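PDB 6CHU: citrate lyase subunit beta-like protein from Mycobacterium tuberculosis H37Rv, which probably acts as a magnesium-dependent carbon-carbon lyase of the HpcH/HpaI aldolase family, working as a homotrimer. Local coordinates for residues Leu59-Ile73 and Leu85-Pro99. Sequence-based numbering, arbitrary orientation. Where two conformers were deposited one is given.
Sequences LRDTPLDPERTVVRI and LEALAGTAYTTVMLP. With EDO (1,2-ethanediol), chain G; ACT (acetate ion), chain E; ACT (acetate ion), chain F.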
ATOM      1  N   LEU A  59     -36.649  -5.262  12.193  1.00 34.39           N
ATOM      2  CA  LEU A  59     -36.043  -3.937  12.203  1.00 33.35           C
ATOM      3  C   LEU A  59     -37.072  -2.865  12.532  1.00 36.10           C
ATOM      4  O   LEU A  59     -36.801  -1.954  13.323  1.00 34.71           O
ATOM      5  CB  LEU A  59     -35.396  -3.658  10.848  1.00 33.21           C
ATOM      6  CG  LEU A  59     -34.491  -2.432  10.787  1.00 35.90           C
ATOM      7  CD1 LEU A  59     -33.190  -2.732  11.512  1.00 34.11           C
ATOM      8  CD2 LEU A  59     -34.240  -2.028   9.335  1.00 35.12           C
ATOM      9  N   ARG A  60     -38.260  -2.962  11.933  1.00 32.34           N
ATOM     10  CA  ARG A  60     -39.325  -2.007  12.219  1.00 36.43           C
ATOM     11  C   ARG A  60     -39.921  -2.226  13.604  1.00 35.97           C
ATOM     12  O   ARG A  60     -40.264  -1.261  14.299  1.00 41.29           O
ATOM     13  CB  ARG A  60     -40.431  -2.116  11.167  1.00 40.99           C
ATOM     14  CG  ARG A  60     -39.991  -1.963   9.719  1.00 49.78           C
ATOM     15  CD  ARG A  60     -41.225  -2.005   8.813  1.00 61.73           C
ATOM     16  NE  ARG A  60     -40.896  -2.197   7.404  1.00 74.22           N
ATOM     17  CZ  ARG A  60     -40.821  -3.384   6.806  1.00 78.95           C
ATOM     18  NH1 ARG A  60     -41.053  -4.493   7.496  1.00 82.61           N
ATOM     19  NH2 ARG A  60     -40.515  -3.464   5.517  1.00 76.11           N
ATOM     20  N   ASP A  61     -40.063  -3.485  14.024  1.00 39.57           N
ATOM     21  CA  ASP A  61     -40.892  -3.811  15.182  1.00 41.49           C
ATOM     22  C   ASP A  61     -40.171  -3.689  16.516  1.00 37.95           C
ATOM     23  O   ASP A  61     -40.827  -3.467  17.540  1.00 35.16           O
ATOM     24  CB  ASP A  61     -41.447  -5.235  15.055  1.00 46.13           C
ATOM     25  CG  ASP A  61     -42.419  -5.387  13.900  1.00 52.95           C
ATOM     26  OD1 ASP A  61     -42.974  -4.366  13.446  1.00 56.52           O
ATOM     27  OD2 ASP A  61     -42.634  -6.533  13.449  1.00 56.89           O
ATOM     28  N   THR A  62     -38.849  -3.826  16.537  1.00 36.93           N
ATOM     29  CA  THR A  62     -38.075  -3.892  17.777  1.00 40.28           C
ATOM     30  C   THR A  62     -36.979  -2.836  17.706  1.00 36.19           C
ATOM     31  O   THR A  62     -35.823  -3.139  17.384  1.00 33.80           O
ATOM     32  CB  THR A  62     -37.504  -5.297  17.989  1.00 44.48           C
ATOM     33  OG1 THR A  62     -38.578  -6.250  17.955  1.00 45.27           O
ATOM     34  CG2 THR A  62     -36.796  -5.404  19.332  1.00 41.24           C
ATOM     35  N   PRO A  63     -37.310  -1.581  18.003  1.00 34.27           N
ATOM     36  CA  PRO A  63     -36.338  -0.498  17.827  1.00 30.85           C
ATOM     37  C   PRO A  63     -35.287  -0.464  18.928  1.00 34.93           C
ATOM     38  O   PRO A  63     -35.543  -0.798  20.090  1.00 36.05           O
ATOM     39  CB  PRO A  63     -37.211   0.763  17.864  1.00 34.32           C
ATOM     40  CG  PRO A  63     -38.389   0.370  18.680  1.00 39.94           C
ATOM     41  CD  PRO A  63     -38.636  -1.083  18.411  1.00 35.94           C
ATOM     42  N   LEU A  64     -34.087  -0.054  18.533  1.00 31.16           N
ATOM     43  CA  LEU A  64     -32.988   0.260  19.435  1.00 34.42           C
ATOM     44  C   LEU A  64     -32.715   1.759  19.370  1.00 34.90           C
ATOM     45  O   LEU A  64     -33.271   2.474  18.535  1.00 35.53           O
ATOM     46  CB  LEU A  64     -31.729  -0.543  19.075  1.00 31.23           C
ATOM     47  CG  LEU A  64     -31.717  -2.049  19.359  1.00 30.17           C
ATOM     48  CD1 LEU A  64     -30.357  -2.646  19.017  1.00 30.54           C
ATOM     49  CD2 LEU A  64     -32.082  -2.315  20.819  1.00 32.10           C
ATOM     50  N   ASP A  65     -31.863   2.237  20.278  1.00 35.16           N
ATOM     51  CA  ASP A  65     -31.510   3.654  20.343  1.00 35.76           C
ATOM     52  C   ASP A  65     -30.813   4.072  19.055  1.00 31.62           C
ATOM     53  O   ASP A  65     -29.702   3.603  18.773  1.00 28.70           O
ATOM     54  CB  ASP A  65     -30.613   3.916  21.557  1.00 41.63           C
ATOM     55  CG  ASP A  65     -30.255   5.384  21.736  1.00 43.00           C
ATOM     56  OD1 ASP A  65     -30.628   6.227  20.895  1.00 39.11           O
ATOM     57  OD2 ASP A  65     -29.593   5.700  22.745  1.00 45.86           O
ATOM     58  N   PRO A  66     -31.419   4.950  18.247  1.00 31.82           N
ATOM     59  CA  PRO A  66     -30.776   5.344  16.986  1.00 30.76           C
ATOM     60  C   PRO A  66     -29.505   6.158  17.170  1.00 28.92           C
ATOM     61  O   PRO A  66     -28.744   6.284  16.209  1.00 31.94           O
ATOM     62  CB  PRO A  66     -31.867   6.154  16.269  1.00 34.76           C
ATOM     63  CG  PRO A  66     -32.700   6.687  17.357  1.00 32.96           C
ATOM     64  CD  PRO A  66     -32.708   5.638  18.443  1.00 32.92           C
ATOM     65  N   GLU A  67     -29.242   6.702  18.364  1.00 33.10           N
ATOM     66  CA  GLU A  67     -27.955   7.349  18.617  1.00 32.00           C
ATOM     67  C   GLU A  67     -26.812   6.346  18.731  1.00 31.69           C
ATOM     68  O   GLU A  67     -25.645   6.748  18.679  1.00 34.31           O
ATOM     69  CB  GLU A  67     -28.022   8.185  19.902  1.00 34.42           C
ATOM     70  CG  GLU A  67     -29.142   9.218  19.929  1.00 46.99           C
ATOM     71  CD  GLU A  67     -29.066  10.193  18.767  1.00 58.85           C
ATOM     72  OE1 GLU A  67     -27.944  10.482  18.295  1.00 59.59           O
ATOM     73  OE2 GLU A  67     -30.133  10.669  18.324  1.00 62.09           O
ATOM     74  N   ARG A  68     -27.116   5.057  18.872  1.00 30.65           N
ATOM     75  CA  ARG A  68     -26.097   4.045  19.128  1.00 29.23           C
ATOM     76  C   ARG A  68     -26.307   2.797  18.284  1.00 30.05           C
ATOM     77  O   ARG A  68     -25.804   1.725  18.643  1.00 28.71           O
ATOM     78  CB  ARG A  68     -26.084   3.675  20.618  1.00 35.60           C
ATOM     79  CG  ARG A  68     -25.631   4.797  21.526  1.00 44.69           C
ATOM     80  CD  ARG A  68     -24.187   5.184  21.228  1.00 55.41           C
ATOM     81  NE  ARG A  68     -23.642   6.098  22.229  1.00 66.15           N
ATOM     82  CZ  ARG A  68     -23.542   7.415  22.069  1.00 75.41           C
ATOM     83  NH1 ARG A  68     -23.948   7.980  20.939  1.00 75.00           N
ATOM     84  NH2 ARG A  68     -23.034   8.167  23.037  1.00 79.05           N
ATOM     85  N   THR A  69     -27.042   2.910  17.177  1.00 26.09           N
ATOM     86  CA  THR A  69     -27.347   1.768  16.330  1.00 22.97           C
ATOM     87  C   THR A  69     -27.205   2.162  14.869  1.00 25.66           C
ATOM     88  O   THR A  69     -27.688   3.217  14.451  1.00 27.31           O
ATOM     89  CB  THR A  69     -28.765   1.241  16.591  1.00 29.18           C
ATOM     90  OG1 THR A  69     -28.957   1.094  18.002  1.00 29.94           O
ATOM     91  CG2 THR A  69     -28.955  -0.127  15.933  1.00 27.84           C
ATOM     92  N   VAL A  70     -26.549   1.281  14.106  0.50 22.79           N
ATOM     93  CA  VAL A  70     -26.296   1.384  12.671  0.50 23.35           C
ATOM     94  C   VAL A  70     -26.890   0.148  12.001  0.50 25.27           C
ATOM     95  O   VAL A  70     -26.933  -0.929  12.601  0.50 25.57           O
ATOM     96  CB  VAL A  70     -24.773   1.502  12.391  0.50 22.02           C
ATOM     97  CG1 VAL A  70     -24.450   1.399  10.897  0.50 20.57           C
ATOM     98  CG2 VAL A  70     -24.227   2.799  12.970  0.50 25.11           C
ATOM     99  N   VAL A  71     -27.367   0.293  10.764  1.00 22.50           N
ATOM    100  CA  VAL A  71     -27.989  -0.821  10.048  1.00 23.31           C
ATOM    101  C   VAL A  71     -27.115  -1.179   8.855  1.00 22.37           C
ATOM    102  O   VAL A  71     -26.874  -0.333   7.985  1.00 22.74           O
ATOM    103  CB  VAL A  71     -29.424  -0.483   9.602  1.00 23.21           C
ATOM    104  CG1 VAL A  71     -30.054  -1.664   8.866  1.00 23.05           C
ATOM    105  CG2 VAL A  71     -30.290  -0.090  10.814  1.00 23.18           C
ATOM    106  N   ARG A  72     -26.628  -2.425   8.810  1.00 22.22           N
ATOM    107  CA  ARG A  72     -25.927  -2.890   7.617  1.00 18.22           C
ATOM    108  C   ARG A  72     -26.945  -3.365   6.592  1.00 21.05           C
ATOM    109  O   ARG A  72     -27.699  -4.317   6.839  1.00 22.40           O
ATOM    110  CB  ARG A  72     -24.915  -3.999   7.914  1.00 21.32           C
ATOM    111  CG  ARG A  72     -24.168  -4.390   6.611  1.00 21.77           C
ATOM    112  CD  ARG A  72     -22.875  -5.176   6.826  1.00 19.80           C
ATOM    113  NE  ARG A  72     -23.110  -6.559   7.240  1.00 18.74           N
ATOM    114  CZ  ARG A  72     -22.157  -7.494   7.241  1.00 18.52           C
ATOM    115  NH1 ARG A  72     -20.932  -7.171   6.840  1.00 19.82           N
ATOM    116  NH2 ARG A  72     -22.420  -8.739   7.635  1.00 22.46           N
ATOM    117  N   ILE A  73     -26.990  -2.670   5.454  1.00 22.14           N
ATOM    118  CA  ILE A  73     -27.885  -3.018   4.360  1.00 20.08           C
ATOM    119  C   ILE A  73     -27.144  -3.938   3.401  1.00 20.83           C
ATOM    120  O   ILE A  73     -26.003  -4.324   3.656  1.00 22.23           O
ATOM    121  CB  ILE A  73     -28.410  -1.756   3.646  1.00 19.18           C
ATOM    122  CG1 ILE A  73     -27.258  -0.971   3.010  1.00 22.05           C
ATOM    123  CG2 ILE A  73     -29.190  -0.878   4.635  1.00 20.35           C
ATOM    124  CD1 ILE A  73     -27.691   0.367   2.333  1.00 18.64           C
ATOM    125  N   LEU A  85     -33.937  -0.472   2.080  1.00 22.67           N
ATOM    126  CA  LEU A  85     -34.204   0.959   2.206  1.00 23.48           C
ATOM    127  C   LEU A  85     -35.684   1.228   2.414  1.00 26.24           C
ATOM    128  O   LEU A  85     -36.057   2.153   3.156  1.00 27.31           O
ATOM    129  CB  LEU A  85     -33.676   1.696   0.976  1.00 21.67           C
ATOM    130  CG  LEU A  85     -32.159   1.627   0.766  1.00 25.96           C
ATOM    131  CD1 LEU A  85     -31.758   2.508  -0.412  1.00 27.85           C
ATOM    132  CD2 LEU A  85     -31.393   2.038   2.018  1.00 27.50           C
ATOM    133  N   GLU A  86     -36.548   0.423   1.794  1.00 23.64           N
ATOM    134  CA  GLU A  86     -37.973   0.559   2.061  1.00 25.61           C
ATOM    135  C   GLU A  86     -38.284   0.272   3.524  1.00 28.74           C
ATOM    136  O   GLU A  86     -39.045   1.011   4.161  1.00 30.60           O
ATOM    137  CB  GLU A  86     -38.767  -0.366   1.148  1.00 29.50           C
ATOM    138  CG  GLU A  86     -38.733   0.071  -0.298  1.00 35.06           C
ATOM    139  CD  GLU A  86     -39.139  -1.036  -1.253  1.00 46.86           C
ATOM    140  OE1 GLU A  86     -39.499  -2.139  -0.784  1.00 48.01           O
ATOM    141  OE2 GLU A  86     -39.087  -0.801  -2.476  1.00 47.84           O
ATOM    142  N   ALA A  87     -37.694  -0.788   4.081  1.00 30.50           N
ATOM    143  CA  ALA A  87     -37.942  -1.110   5.482  1.00 30.05           C
ATOM    144  C   ALA A  87     -37.411  -0.019   6.403  1.00 28.08           C
ATOM    145  O   ALA A  87     -38.048   0.316   7.412  1.00 30.79           O
ATOM    146  CB  ALA A  87     -37.317  -2.460   5.832  1.00 27.47           C
ATOM    147  N   LEU A  88     -36.255   0.555   6.061  1.00 23.39           N
ATOM    148  CA  LEU A  88     -35.644   1.589   6.892  1.00 23.09           C
ATOM    149  C   LEU A  88     -36.496   2.843   6.967  1.00 29.18           C
ATOM    150  O   LEU A  88     -36.380   3.612   7.931  1.00 27.91           O
ATOM    151  CB  LEU A  88     -34.275   1.948   6.342  1.00 22.65           C
ATOM    152  CG  LEU A  88     -33.141   1.059   6.818  1.00 30.50           C
ATOM    153  CD1 LEU A  88     -31.903   1.306   5.961  1.00 32.87           C
ATOM    154  CD2 LEU A  88     -32.870   1.356   8.294  1.00 29.46           C
ATOM    155  N   ALA A  89     -37.327   3.079   5.948  1.00 26.34           N
ATOM    156  CA  ALA A  89     -38.147   4.286   5.902  1.00 29.86           C
ATOM    157  C   ALA A  89     -38.989   4.448   7.162  1.00 35.79           C
ATOM    158  O   ALA A  89     -39.181   5.568   7.656  1.00 37.80           O
ATOM    159  CB  ALA A  89     -39.049   4.247   4.670  1.00 30.06           C
ATOM    160  N   GLY A  90     -39.504   3.343   7.694  1.00 38.75           N
ATOM    161  CA  GLY A  90     -40.350   3.397   8.869  1.00 45.25           C
ATOM    162  C   GLY A  90     -39.604   3.185  10.170  1.00 44.78           C
ATOM    163  O   GLY A  90     -40.176   2.682  11.141  1.00 49.88           O
ATOM    164  N   THR A  91     -38.325   3.552  10.199  1.00 32.90           N
ATOM    165  CA  THR A  91     -37.499   3.506  11.396  1.00 30.37           C
ATOM    166  C   THR A  91     -36.914   4.885  11.667  1.00 35.89           C
ATOM    167  O   THR A  91     -37.028   5.812  10.860  1.00 32.36           O
ATOM    168  CB  THR A  91     -36.348   2.500  11.263  1.00 28.38           C
ATOM    169  OG1 THR A  91     -35.380   3.008  10.336  1.00 29.75           O
ATOM    170  CG2 THR A  91     -36.855   1.143  10.783  1.00 30.92           C
ATOM    171  N   ALA A  92     -36.259   5.010  12.815  1.00 29.86           N
ATOM    172  CA  ALA A  92     -35.603   6.254  13.180  1.00 31.48           C
ATOM    173  C   ALA A  92     -34.109   6.215  12.911  1.00 28.66           C
ATOM    174  O   ALA A  92     -33.394   7.141  13.307  1.00 30.39           O
ATOM    175  CB  ALA A  92     -35.867   6.584  14.648  1.00 33.81           C
ATOM    176  N   TYR A  93     -33.619   5.166  12.253  1.00 26.22           N
ATOM    177  CA  TYR A  93     -32.191   5.057  11.996  1.00 24.98           C
ATOM    178  C   TYR A  93     -31.779   6.025  10.898  1.00 31.03           C
ATOM    179  O   TYR A  93     -32.541   6.301   9.967  1.00 35.59           O
ATOM    180  CB  TYR A  93     -31.822   3.623  11.623  1.00 22.85           C
ATOM    181  CG  TYR A  93     -32.243   2.642  12.695  1.00 24.61           C
ATOM    182  CD1 TYR A  93     -31.770   2.771  13.996  1.00 27.65           C
ATOM    183  CD2 TYR A  93     -33.131   1.612  12.420  1.00 26.32           C
ATOM    184  CE1 TYR A  93     -32.162   1.889  14.992  1.00 27.91           C
ATOM    185  CE2 TYR A  93     -33.527   0.720  13.411  1.00 27.55           C
ATOM    186  CZ  TYR A  93     -33.043   0.867  14.695  1.00 30.06           C
ATOM    187  OH  TYR A  93     -33.430  -0.013  15.687  1.00 29.58           O
ATOM    188  N   THR A  94     -30.582   6.580  11.047  1.00 23.21           N
ATOM    189  CA  THR A  94     -30.033   7.558  10.118  1.00 24.17           C
ATOM    190  C   THR A  94     -28.772   7.089   9.419  1.00 23.87           C
ATOM    191  O   THR A  94     -28.379   7.700   8.413  1.00 23.43           O
ATOM    192  CB  THR A  94     -29.681   8.861  10.852  1.00 26.06           C
ATOM    193  OG1 THR A  94     -28.639   8.580  11.798  1.00 30.50           O
ATOM    194  CG2 THR A  94     -30.880   9.425  11.578  1.00 31.23           C
ATOM    195  N   THR A  95     -28.120   6.045   9.920  1.00 24.88           N
ATOM    196  CA  THR A  95     -26.784   5.667   9.478  1.00 22.29           C
ATOM    197  C   THR A  95     -26.800   4.219   9.019  1.00 22.50           C
ATOM    198  O   THR A  95     -27.273   3.336   9.751  1.00 23.64           O
ATOM    199  CB  THR A  95     -25.766   5.880  10.609  1.00 23.84           C
ATOM    200  OG1 THR A  95     -25.805   7.252  11.018  1.00 28.69           O
ATOM    201  CG2 THR A  95     -24.343   5.525  10.156  1.00 21.81           C
ATOM    202  N   VAL A  96     -26.322   3.984   7.799  1.00 22.42           N
ATOM    203  CA  VAL A  96     -26.262   2.640   7.238  1.00 19.87           C
ATOM    204  C   VAL A  96     -24.811   2.256   6.985  1.00 19.61           C
ATOM    205  O   VAL A  96     -23.940   3.105   6.758  1.00 23.72           O
ATOM    206  CB  VAL A  96     -27.088   2.508   5.939  1.00 21.61           C
ATOM    207  CG1 VAL A  96     -28.575   2.733   6.223  1.00 22.58           C
ATOM    208  CG2 VAL A  96     -26.574   3.478   4.866  1.00 20.86           C
ATOM    209  N   MET A  97     -24.565   0.953   7.007  1.00 18.49           N
ATOM    210  CA  MET A  97     -23.282   0.377   6.632  1.00 16.69           C
ATOM    211  C   MET A  97     -23.464  -0.303   5.284  1.00 19.40           C
ATOM    212  O   MET A  97     -24.355  -1.146   5.129  1.00 20.05           O
ATOM    213  CB  MET A  97     -22.789  -0.620   7.686  1.00 19.44           C
ATOM    214  CG  MET A  97     -21.471  -1.292   7.304  1.00 23.12           C
ATOM    215  SD  MET A  97     -20.881  -2.424   8.590  1.00 22.18           S
ATOM    216  CE  MET A  97     -20.356  -1.279   9.855  1.00 23.37           C
ATOM    217  N   LEU A  98     -22.634   0.084   4.310  1.00 22.70           N
ATOM    218  CA  LEU A  98     -22.738  -0.412   2.946  1.00 16.71           C
ATOM    219  C   LEU A  98     -21.680  -1.480   2.703  1.00 17.14           C
ATOM    220  O   LEU A  98     -20.487  -1.146   2.630  1.00 20.16           O
ATOM    221  CB  LEU A  98     -22.561   0.734   1.954  1.00 18.93           C
ATOM    222  CG  LEU A  98     -22.510   0.309   0.478  1.00 21.26           C
ATOM    223  CD1 LEU A  98     -23.846  -0.200   0.007  1.00 19.63           C
ATOM    224  CD2 LEU A  98     -22.008   1.469  -0.403  1.00 18.70           C
ATOM    225  N   PRO A  99     -22.047  -2.749   2.562  1.00 17.17           N
ATOM    226  CA  PRO A  99     -21.043  -3.785   2.301  1.00 19.18           C
ATOM    227  C   PRO A  99     -20.642  -3.771   0.836  1.00 20.54           C
ATOM    228  O   PRO A  99     -21.356  -3.254  -0.031  1.00 18.11           O
ATOM    229  CB  PRO A  99     -21.779  -5.081   2.662  1.00 20.07           C
ATOM    230  CG  PRO A  99     -23.197  -4.787   2.231  1.00 22.60           C
ATOM    231  CD  PRO A  99     -23.415  -3.304   2.544  1.00 19.08           C
TER
HETATM  232  C1  EDO G 306     -35.242   6.524   7.303  1.00 59.38           C
HETATM  233  O1  EDO G 306     -35.048   6.530   8.724  1.00 61.26           O
HETATM  234  C2  EDO G 306     -34.092   5.771   6.649  1.00 53.99           C
HETATM  235  O2  EDO G 306     -34.115   6.008   5.239  1.00 39.45           O
HETATM  236  C   ACT E 304     -20.179 -11.011   8.933  1.00 35.66           C
HETATM  237  O   ACT E 304     -19.219 -11.757   9.264  1.00 44.37           O
HETATM  238  OXT ACT E 304     -20.468 -10.581   7.793  1.00 24.47           O
HETATM  239  CH3 ACT E 304     -21.129 -10.572  10.108  1.00 36.52           C
HETATM  240  C   ACT F 305     -17.442  -8.119   7.125  1.00 23.12           C
HETATM  241  O   ACT F 305     -16.190  -8.166   6.963  1.00 23.75           O
HETATM  242  OXT ACT F 305     -18.356  -8.313   6.265  1.00 21.90           O
HETATM  243  CH3 ACT F 305     -17.931  -7.810   8.567  1.00 23.92           C
HETATM  244  O   HOH W   1     -34.704  -2.248  15.122  1.00 29.67           O
HETATM  245  O   HOH W   2     -29.436   8.173  14.278  1.00 38.33           O
HETATM  246  O   HOH W   3     -28.674   5.163  12.933  1.00 27.88           O
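Parallel strand pairing joins Val-71 and Arg-72 to Val-96 and Met-97 in a right-handed beta-alpha-beta unit of the TIM barrel, where strands 69-72 and 95-98 are neighbours and helices 52-61 and 79-89 pack outside them. Val-71 N donates to Thr-95 O (3.2 Å), Met-97 N to Val-71 O (2.8 Å) and Ile-73 N to Met-97 O. Beta-branched Val-71 suits the extended strand; its apolar side chain and that of Ile-73, just past the strand's end, fill the layer against Leu-88: Val-71 CG2 lies 3.9 Å from Leu-88 CD2, and Ile-73 CG2 3.7 Å from Leu-88 CD1. Leu-59 CD2 meets Leu-88 CD2, so the two helices touch here. Val-71 CG2 also meets the Tyr-93 ring, whose long side chain carries a hydroxyl past this apolar layer to the loop at Leu-64. Arg-72, a substrate-binding residue near the magnesium ion, points into the barrel, its CD 3.8 Å from Met-97 SD. NE is salt-bridged to Asp-42, while NH1 and NH2 donate to different acetates, both in the guanidinium plane. On the opposite, helix-covered face, Tyr-93 OH donates to a water that bonds Leu-59 O and Thr-62 O, and accepts a nearly straight bond from Leu-64 N (2.9 Å, 171°).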